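Local structure of laccase (Uncultured bacterium, 4F7K) at residues A[8-13]-A[24-29]; A[111-116]-A[138-143]; A[212-217]-A[370-375]. The protein is an extracellular laccase, a multicopper oxidase that probably oxidises phenolic substrates while reducing oxygen to water. All coordinates share one frame; numbering follows the deposited sequence.

Interaction 1. Residues A[8-13]-A[24-29]; sequences AQPVNA and PMLGFN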
loop_
_atom_site.group_PDB
_atom_site.type_symbol
_atom_site.label_atom_id
_atom_site.label_comp_id
_atom_site.label_asym_id
_atom_site.label_seq_id
_atom_site.Cartn_x
_atom_site.Cartn_y
_atom_site.Cartn_z
ATOM N N ALA A 8 -18.476 -2.912 4.249
ATOM C CA ALA A 8 -18.204 -1.474 4.179
ATOM C C ALA A 8 -19.380 -0.750 4.886
ATOM O O ALA A 8 -20.541 -0.936 4.503
ATOM C CB ALA A 8 -18.025 -1.019 2.709
ATOM N N GLN A 9 -19.100 -0.025 5.970
ATOM C CA GLN A 9 -20.173 0.616 6.759
ATOM C C GLN A 9 -19.728 1.873 7.513
ATOM O O GLN A 9 -18.539 2.100 7.677
ATOM C CB GLN A 9 -20.773 -0.377 7.778
ATOM C CG GLN A 9 -19.652 -1.021 8.642
ATOM C CD GLN A 9 -20.120 -2.148 9.480
ATOM O OE1 GLN A 9 -21.310 -2.531 9.454
ATOM N NE2 GLN A 9 -19.214 -2.691 10.249
ATOM N N PRO A 10 -20.702 2.674 8.026
ATOM C CA PRO A 10 -20.278 3.770 8.912
ATOM C C PRO A 10 -19.633 3.208 10.178
ATOM O O PRO A 10 -20.092 2.221 10.726
ATOM C CB PRO A 10 -21.581 4.492 9.272
ATOM C CG PRO A 10 -22.566 4.092 8.108
ATOM C CD PRO A 10 -22.152 2.657 7.770
ATOM N N VAL A 11 -18.598 3.862 10.665
ATOM C CA VAL A 11 -17.885 3.389 11.828
ATOM C C VAL A 11 -17.339 4.626 12.510
ATOM O O VAL A 11 -17.500 5.741 11.996
ATOM C CB VAL A 11 -16.671 2.543 11.365
ATOM C CG1 VAL A 11 -17.158 1.347 10.469
ATOM C CG2 VAL A 11 -15.639 3.481 10.616
ATOM N N ASN A 12 -16.673 4.420 13.643
ATOM C CA ASN A 12 -15.936 5.490 14.324
ATOM C C ASN A 12 -14.492 5.056 14.510
ATOM O O ASN A 12 -14.183 3.852 14.676
ATOM C CB ASN A 12 -16.524 5.800 15.686
ATOM C CG ASN A 12 -17.953 6.283 15.615
ATOM O OD1 ASN A 12 -18.236 7.506 15.512
ATOM N ND2 ASN A 12 -18.870 5.348 15.718
ATOM N N ALA A 13 -13.588 6.024 14.499
ATOM C CA ALA A 13 -12.194 5.686 14.738
ATOM C C ALA A 13 -11.594 6.676 15.683
ATOM O O ALA A 13 -11.855 7.870 15.563
ATOM C CB ALA A 13 -11.427 5.706 13.428
ATOM N N PRO A 24 -16.110 10.112 13.039
ATOM C CA PRO A 24 -17.049 9.320 12.245
ATOM C C PRO A 24 -16.564 9.187 10.830
ATOM O O PRO A 24 -16.042 10.153 10.282
ATOM C CB PRO A 24 -18.365 10.135 12.314
ATOM C CG PRO A 24 -17.945 11.534 12.754
ATOM C CD PRO A 24 -16.706 11.366 13.552
ATOM N N MET A 25 -16.612 7.969 10.281
ATOM C CA MET A 25 -16.240 7.780 8.894
ATOM C C MET A 25 -16.778 6.475 8.328
ATOM O O MET A 25 -17.596 5.824 8.977
ATOM C CB MET A 25 -14.720 7.867 8.717
ATOM C CG MET A 25 -13.876 7.021 9.635
ATOM S SD MET A 25 -12.290 7.943 9.779
ATOM C CE MET A 25 -11.668 7.947 8.114
ATOM N N LEU A 26 -16.315 6.100 7.134
ATOM C CA LEU A 26 -16.637 4.761 6.571
ATOM C C LEU A 26 -15.509 3.822 6.851
ATOM O O LEU A 26 -14.365 4.209 6.769
ATOM C CB LEU A 26 -17.002 4.816 5.059
ATOM C CG LEU A 26 -18.089 5.824 4.636
ATOM C CD1 LEU A 26 -18.244 5.829 3.114
ATOM C CD2 LEU A 26 -19.476 5.603 5.324
ATOM N N GLY A 27 -15.815 2.583 7.214
ATOM C CA GLY A 27 -14.789 1.577 7.391
ATOM C C GLY A 27 -15.339 0.199 7.113
ATOM O O GLY A 27 -16.408 0.045 6.498
ATOM N N PHE A 28 -14.649 -0.813 7.629
ATOM C CA PHE A 28 -14.996 -2.187 7.360
ATOM C C PHE A 28 -15.116 -2.874 8.686
ATOM O O PHE A 28 -14.202 -2.786 9.505
ATOM C CB PHE A 28 -13.858 -2.906 6.579
ATOM C CG PHE A 28 -13.786 -2.561 5.129
ATOM C CD1 PHE A 28 -14.741 -3.020 4.236
ATOM C CD2 PHE A 28 -12.759 -1.768 4.657
ATOM C CE1 PHE A 28 -14.640 -2.682 2.856
ATOM C CE2 PHE A 28 -12.663 -1.430 3.322
ATOM C CZ PHE A 28 -13.583 -1.904 2.422
ATOM N N ASN A 29 -16.205 -3.593 8.877
ATOM C CA ASN A 29 -16.369 -4.453 10.052
ATOM C C ASN A 29 -16.220 -3.739 11.412
ATOM O O ASN A 29 -15.558 -4.264 12.341
ATOM C CB ASN A 29 -15.418 -5.668 9.963
ATOM C CG ASN A 29 -15.880 -6.710 8.950
ATOM O OD1 ASN A 29 -16.827 -6.504 8.207
ATOM N ND2 ASN A 29 -15.222 -7.842 8.933
#
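The Phe28 ring meets Ala8 through its CD1–CE1 side: CE1 lies 3.8 Å from CB of Ala8, while the backbone N of Ala8 approaches the ring obliquely. Elsewhere around the ring, Tyr101 packs edge-to-face with Phe28, and Phe49 touches both Ala8 and Phe28. At the far end of the pairing the Asn12 amide crosses the Pro24 ring obliquely, OD1 coming to 4.1 Å from CB of Pro24. The Asn29 amide takes its polar partners from strand 4-13, just ahead of Ala8, OD1 meeting Val7 N and ND2 giving to Glu5 O.

The frame is an antiparallel ladder. Gln9 and Gly27 form one hydrogen-bonded pair, with Gln9 N 2.7 Å from Gly27 O at an N-H...O angle of 168°. Val11 and Met25 form the next, Met25 N reaching Val11 O at 2.9 Å. Between them the non-hydrogen-bonded pair Pro10–Leu26 diverges, yet Leu26 CD2 still comes back to Pro10. On the side of Val11 and Met25, chi1 of -58° puts Val11 CG1 beside its backbone N and CG2 between N and carbonyl carbon, 3.5 Å from Gly27 N and 4.1 Å from CG of Met25. A CB on Gly27 would come to only 3.0 Å from CG2, so the bare glycine backbone lets the Val11 methyls rest against it.

The pair is the first hairpin of a cupredoxin-like domain: strand 23-28 is outermost in its sheet, strand 4-13 continues beside strand 44-51, and the 111-116 loop packs against Met25, Leu26 and Phe28.

Interaction 2. Residues A[111-116]-A[138-143]; sequences VAKGLY and DDWRIT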
loop_
_atom_site.group_PDB
_atom_site.type_symbol
_atom_site.label_atom_id
_atom_site.label_comp_id
_atom_site.label_asym_id
_atom_site.label_seq_id
_atom_site.Cartn_x
_atom_site.Cartn_y
_atom_site.Cartn_z
ATOM N N VAL A 111 -15.237 10.607 1.131
ATOM C CA VAL A 111 -16.012 9.700 2.009
ATOM C C VAL A 111 -15.375 8.331 2.196
ATOM O O VAL A 111 -15.568 7.699 3.240
ATOM C CB VAL A 111 -17.474 9.381 1.515
ATOM C CG1 VAL A 111 -18.461 10.358 2.063
ATOM C CG2 VAL A 111 -17.568 9.186 -0.037
ATOM N N ALA A 112 -14.638 7.869 1.185
ATOM C CA ALA A 112 -13.995 6.550 1.238
ATOM C C ALA A 112 -12.680 6.559 2.052
ATOM O O ALA A 112 -11.919 5.554 2.080
ATOM C CB ALA A 112 -13.759 6.045 -0.185
ATOM N N LYS A 113 -12.392 7.683 2.708
ATOM C CA LYS A 113 -11.100 7.801 3.410
ATOM C C LYS A 113 -10.763 6.561 4.288
ATOM O O LYS A 113 -9.638 6.039 4.259
ATOM C CB LYS A 113 -11.115 9.067 4.266
ATOM C CG LYS A 113 -9.933 9.215 5.180
ATOM C CD LYS A 113 -8.715 9.676 4.452
ATOM C CE LYS A 113 -7.977 10.679 5.375
ATOM N NZ LYS A 113 -6.550 10.937 4.987
ATOM N N GLY A 114 -11.746 6.076 5.038
ATOM C CA GLY A 114 -11.512 4.992 5.993
ATOM C C GLY A 114 -11.606 3.589 5.433
ATOM O O GLY A 114 -11.420 2.601 6.166
ATOM N N LEU A 115 -11.915 3.492 4.143
ATOM C CA LEU A 115 -12.291 2.208 3.527
ATOM C C LEU A 115 -11.030 1.534 3.003
ATOM O O LEU A 115 -10.784 1.500 1.822
ATOM C CB LEU A 115 -13.299 2.402 2.378
ATOM C CG LEU A 115 -14.755 2.744 2.752
ATOM C CD1 LEU A 115 -15.603 3.019 1.543
ATOM C CD2 LEU A 115 -15.375 1.613 3.570
ATOM N N TYR A 116 -10.210 1.040 3.917
ATOM C CA TYR A 116 -9.038 0.311 3.546
ATOM C C TYR A 116 -8.629 -0.563 4.729
ATOM O O TYR A 116 -9.154 -0.395 5.863
ATOM C CB TYR A 116 -7.889 1.258 3.229
ATOM C CG TYR A 116 -7.383 1.985 4.454
ATOM C CD1 TYR A 116 -6.296 1.510 5.183
ATOM C CD2 TYR A 116 -8.024 3.152 4.894
ATOM C CE1 TYR A 116 -5.830 2.214 6.291
ATOM C CE2 TYR A 116 -7.603 3.833 6.009
ATOM C CZ TYR A 116 -6.490 3.388 6.674
ATOM O OH TYR A 116 -6.073 4.109 7.752
ATOM N N ASP A 138 -1.006 7.491 7.597
ATOM C CA ASP A 138 -2.036 8.256 6.877
ATOM C C ASP A 138 -1.968 9.681 7.430
ATOM O O ASP A 138 -1.413 9.927 8.502
ATOM C CB ASP A 138 -3.407 7.602 7.147
ATOM C CG ASP A 138 -4.464 7.886 6.071
ATOM O OD1 ASP A 138 -4.183 8.678 5.120
ATOM O OD2 ASP A 138 -5.596 7.281 6.219
ATOM N N ASP A 139 -2.483 10.651 6.701
ATOM C CA ASP A 139 -2.680 11.937 7.363
ATOM C C ASP A 139 -4.112 12.415 7.279
ATOM O O ASP A 139 -4.928 11.826 6.573
ATOM C CB ASP A 139 -1.677 12.965 6.890
ATOM C CG ASP A 139 -2.073 13.577 5.630
ATOM O OD1 ASP A 139 -2.531 12.793 4.761
ATOM O OD2 ASP A 139 -1.954 14.817 5.540
ATOM N N TRP A 140 -4.459 13.424 8.066
ATOM C CA TRP A 140 -5.874 13.755 8.198
ATOM C C TRP A 140 -6.044 15.249 8.459
ATOM O O TRP A 140 -5.220 15.870 9.109
ATOM C CB TRP A 140 -6.564 13.030 9.372
ATOM C CG TRP A 140 -6.750 11.550 9.317
ATOM C CD1 TRP A 140 -7.853 10.851 8.909
ATOM C CD2 TRP A 140 -5.816 10.588 9.793
ATOM N NE1 TRP A 140 -7.629 9.482 9.054
ATOM C CE2 TRP A 140 -6.380 9.313 9.598
ATOM C CE3 TRP A 140 -4.545 10.691 10.360
ATOM C CZ2 TRP A 140 -5.726 8.163 9.958
ATOM C CZ3 TRP A 140 -3.900 9.567 10.717
ATOM C CH2 TRP A 140 -4.469 8.302 10.504
ATOM N N ARG A 141 -7.131 15.794 7.953
ATOM C CA ARG A 141 -7.532 17.150 8.303
ATOM C C ARG A 141 -8.787 16.949 9.111
ATOM O O ARG A 141 -9.823 16.539 8.587
ATOM C CB ARG A 141 -7.763 17.972 7.041
ATOM N N ILE A 142 -8.658 17.148 10.414
ATOM C CA ILE A 142 -9.758 16.873 11.373
ATOM C C ILE A 142 -10.150 18.157 12.099
ATOM O O ILE A 142 -9.274 18.856 12.590
ATOM C CB ILE A 142 -9.347 15.834 12.462
ATOM C CG1 ILE A 142 -8.626 14.654 11.864
ATOM C CG2 ILE A 142 -10.553 15.296 13.197
ATOM C CD1 ILE A 142 -8.269 13.539 12.903
ATOM N N THR A 143 -11.449 18.464 12.170
ATOM C CA THR A 143 -11.916 19.682 12.863
ATOM C C THR A 143 -11.771 19.524 14.371
ATOM O O THR A 143 -11.378 18.451 14.879
ATOM C CB THR A 143 -13.392 20.014 12.574
ATOM O OG1 THR A 143 -14.234 18.977 13.115
ATOM C CG2 THR A 143 -13.652 20.185 11.069
#
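Lys113 reaches out to Trp140 and lies obliquely across the indole, its CE 3.5 Å from CD1 of Trp140. The ammonium stands over the face of the five-membered ring, with NZ of Lys113 4.4 Å from the ring centroid of Trp140 and 21° off the normal, a cation-pi contact. Starting with CG opposite its backbone N (chi1 172°), the lysine chain bends at chi2 and chi3, which brings NZ over that face, beside Asp138 OD1 and Asp139 O. Asp138 CB packs over the same face, near its rim. From the opposite direction to the lysine comes Asp138, whose OD1 makes a weak salt bridge with Lys113 NZ at 3.3 Å. NZ also points at the carbonyl O of Asp139; the modelled separation is too short to trust in detail. Asp138 OD2 approaches Tyr116 OH to 3.6 Å, ring and carboxylate planes standing nearly perpendicular (84°), and has a weak, long ion pair with Arg106.

A leucine in place of Lys113 would probably leave Asp138 without its nearest cation on this side and strip the charge from above the Trp140 face.

The contact joins the loop preceding strand 116-122 to strand 131-140, and so ties two successive cupredoxin domains together, as in multidomain copper oxidases.

Interaction 3. Residues A[212-217]-A[370-375]; sequences DGMPIV and GALRDT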
loop_
_atom_site.group_PDB
_atom_site.type_symbol
_atom_site.label_atom_id
_atom_site.label_comp_id
_atom_site.label_asym_id
_atom_site.label_seq_id
_atom_site.Cartn_x
_atom_site.Cartn_y
_atom_site.Cartn_z
ATOM N N ASP A 212 6.784 -3.174 -1.757
ATOM C CA ASP A 212 5.531 -3.490 -2.444
ATOM C C ASP A 212 5.232 -5.004 -2.488
ATOM O O ASP A 212 4.780 -5.551 -3.498
ATOM C CB ASP A 212 5.511 -2.867 -3.832
ATOM C CG ASP A 212 5.520 -1.328 -3.787
ATOM O OD1 ASP A 212 5.491 -0.751 -2.683
ATOM O OD2 ASP A 212 5.546 -0.701 -4.862
ATOM N N GLY A 213 5.484 -5.679 -1.380
ATOM C CA GLY A 213 5.198 -7.111 -1.311
ATOM C C GLY A 213 6.242 -7.975 -1.989
ATOM O O GLY A 213 6.117 -9.189 -1.976
ATOM N N MET A 214 7.281 -7.364 -2.555
ATOM C CA MET A 214 8.319 -8.109 -3.304
ATOM C C MET A 214 9.683 -8.047 -2.644
ATOM O O MET A 214 10.290 -6.977 -2.593
ATOM C CB MET A 214 8.442 -7.638 -4.760
ATOM C CG MET A 214 7.202 -7.868 -5.577
ATOM S SD MET A 214 6.903 -9.613 -5.873
ATOM C CE MET A 214 5.149 -9.557 -6.226
ATOM N N PRO A 215 10.159 -9.197 -2.138
ATOM C CA PRO A 215 11.475 -9.360 -1.511
ATOM C C PRO A 215 12.617 -8.880 -2.408
ATOM O O PRO A 215 12.587 -9.106 -3.616
ATOM C CB PRO A 215 11.583 -10.876 -1.312
ATOM C CG PRO A 215 10.183 -11.341 -1.259
ATOM C CD PRO A 215 9.445 -10.477 -2.239
ATOM N N ILE A 216 13.589 -8.196 -1.808
ATOM C CA ILE A 216 14.764 -7.739 -2.516
ATOM C C ILE A 216 15.911 -8.694 -2.209
ATOM O O ILE A 216 16.004 -9.234 -1.097
ATOM C CB ILE A 216 15.153 -6.283 -2.173
ATOM C CG1 ILE A 216 15.607 -6.135 -0.717
ATOM C CG2 ILE A 216 14.001 -5.311 -2.504
ATOM C CD1 ILE A 216 15.849 -4.660 -0.308
ATOM N N VAL A 217 16.771 -8.893 -3.205
ATOM C CA VAL A 217 17.891 -9.825 -3.097
ATOM C C VAL A 217 18.822 -9.489 -1.930
ATOM O O VAL A 217 19.099 -10.353 -1.085
ATOM C CB VAL A 217 18.633 -10.005 -4.445
ATOM C CG1 VAL A 217 19.957 -10.769 -4.262
ATOM C CG2 VAL A 217 17.734 -10.748 -5.435
ATOM N N GLY A 370 15.813 -1.227 -11.536
ATOM C CA GLY A 370 15.928 -0.928 -10.111
ATOM C C GLY A 370 14.822 -1.638 -9.339
ATOM O O GLY A 370 14.621 -2.859 -9.495
ATOM N N ALA A 371 14.103 -0.877 -8.519
ATOM C CA ALA A 371 13.024 -1.418 -7.683
ATOM C C ALA A 371 11.907 -2.012 -8.518
ATOM O O ALA A 371 11.512 -1.464 -9.548
ATOM C CB ALA A 371 12.452 -0.327 -6.738
ATOM N N LEU A 372 11.453 -3.170 -8.075
ATOM C CA LEU A 372 10.295 -3.820 -8.617
ATOM C C LEU A 372 9.178 -3.438 -7.666
ATOM O O LEU A 372 9.259 -3.678 -6.456
ATOM C CB LEU A 372 10.504 -5.335 -8.666
ATOM C CG LEU A 372 9.290 -6.165 -9.069
ATOM C CD1 LEU A 372 8.967 -5.999 -10.527
ATOM C CD2 LEU A 372 9.545 -7.637 -8.793
ATOM N N ARG A 373 8.151 -2.813 -8.228
ATOM C CA ARG A 373 7.121 -2.106 -7.481
ATOM C C ARG A 373 5.768 -2.457 -8.080
ATOM O O ARG A 373 5.712 -3.011 -9.165
ATOM C CB ARG A 373 7.324 -0.586 -7.669
ATOM C CG ARG A 373 8.465 0.069 -6.870
ATOM C CD ARG A 373 7.896 0.498 -5.487
ATOM N NE ARG A 373 8.874 1.240 -4.724
ATOM C CZ ARG A 373 8.842 1.449 -3.417
ATOM N NH1 ARG A 373 7.854 0.973 -2.641
ATOM N NH2 ARG A 373 9.842 2.157 -2.894
ATOM N N ASP A 374 4.676 -2.112 -7.398
ATOM C CA ASP A 374 3.391 -2.119 -8.069
ATOM C C ASP A 374 2.816 -0.684 -8.123
ATOM O O ASP A 374 1.802 -0.444 -8.793
ATOM C CB ASP A 374 2.413 -3.170 -7.471
ATOM C CG ASP A 374 2.125 -2.959 -5.986
ATOM O OD1 ASP A 374 1.887 -1.783 -5.577
ATOM O OD2 ASP A 374 2.122 -3.979 -5.220
ATOM N N THR A 375 3.507 0.254 -7.469
ATOM C CA THR A 375 3.080 1.636 -7.379
ATOM C C THR A 375 4.325 2.484 -7.423
ATOM O O THR A 375 5.271 2.233 -6.670
ATOM C CB THR A 375 2.402 1.915 -5.996
ATOM O OG1 THR A 375 1.367 0.960 -5.755
ATOM C CG2 THR A 375 1.826 3.322 -5.897
HETATM O O HOH W 1 10.660 -5.152 -4.517
#
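Asp212 and Arg373 carry the ionic part of the contact. OD1 of Asp212 takes a salt-bridging hydrogen bond from NH1 of Arg373 at 2.9 Å, with an N-H...O angle of 146°. The two side chains cross at about a right angle. The oxygen lies in the guanidinium plane, yet NH1 approaches OD1 from 54° above the plane of the Asp212 carboxylate, and the two planes are 58° apart. The Arg373 chain bends at chi2, which brings the edge of its guanidinium, NH1 foremost, to Asp212 OD1. OD1 is gripped a second time by the backbone N of Arg232.

Backbone amides also serve the carboxylate. OD2 of Asp212 faces the N of Asp374 at 3.0 Å and, more weakly, the N of Thr375, although the exact place of OD2 is less sure. Between side chains of the second segment, Thr375 OG1 gives a hydrogen bond to Asp374 OD1, 2.8 Å away and nearly in line with the C-O bond.

Apolar packing is confined to Met214 and Leu372, where CG of the methionine touches CD2 of the leucine at 4.0 Å. A water lies between the backbones of the same two residues, 2.7 Å from Met214 O and 2.8 Å from Leu372 O.

Asp212 and Asp374 are like charges in close company, their OD2 and OD1 3.9 Å apart, and Arg373 on one and Arg232 on the other probably offset this. Asp374 O holds His354 ND1, and Thr375 OG1 is bonded to His62 NE2. Both histidines lie in His-X-His sequences of the kind that supply copper ligands in this family, so the network is consistent with a second shell that orients those imidazoles from between two domains.

From the N terminus, interaction 1 closes first, a short hairpin between 8-13 and 24-29. Interaction 2 then closes a loop of 21 residues, from the 111-116 turn to strand 131-140, and interaction 3 spans the widest gap, 152 residues, joining 212-217 to 370-375. The three follow one another in series; none nests within or crosses another. Interactions 1 and 2 touch, Phe28 CE2 lying 3.5 Å from Tyr116 N, so the first hairpin backs the loop that binds the second domain. Interaction 3 stands across the chain's centre, its nearest atoms about 13 Å from interaction 2, yet strands 131-140 and 214-220 share one sheet, which links the first domain through the second to the third.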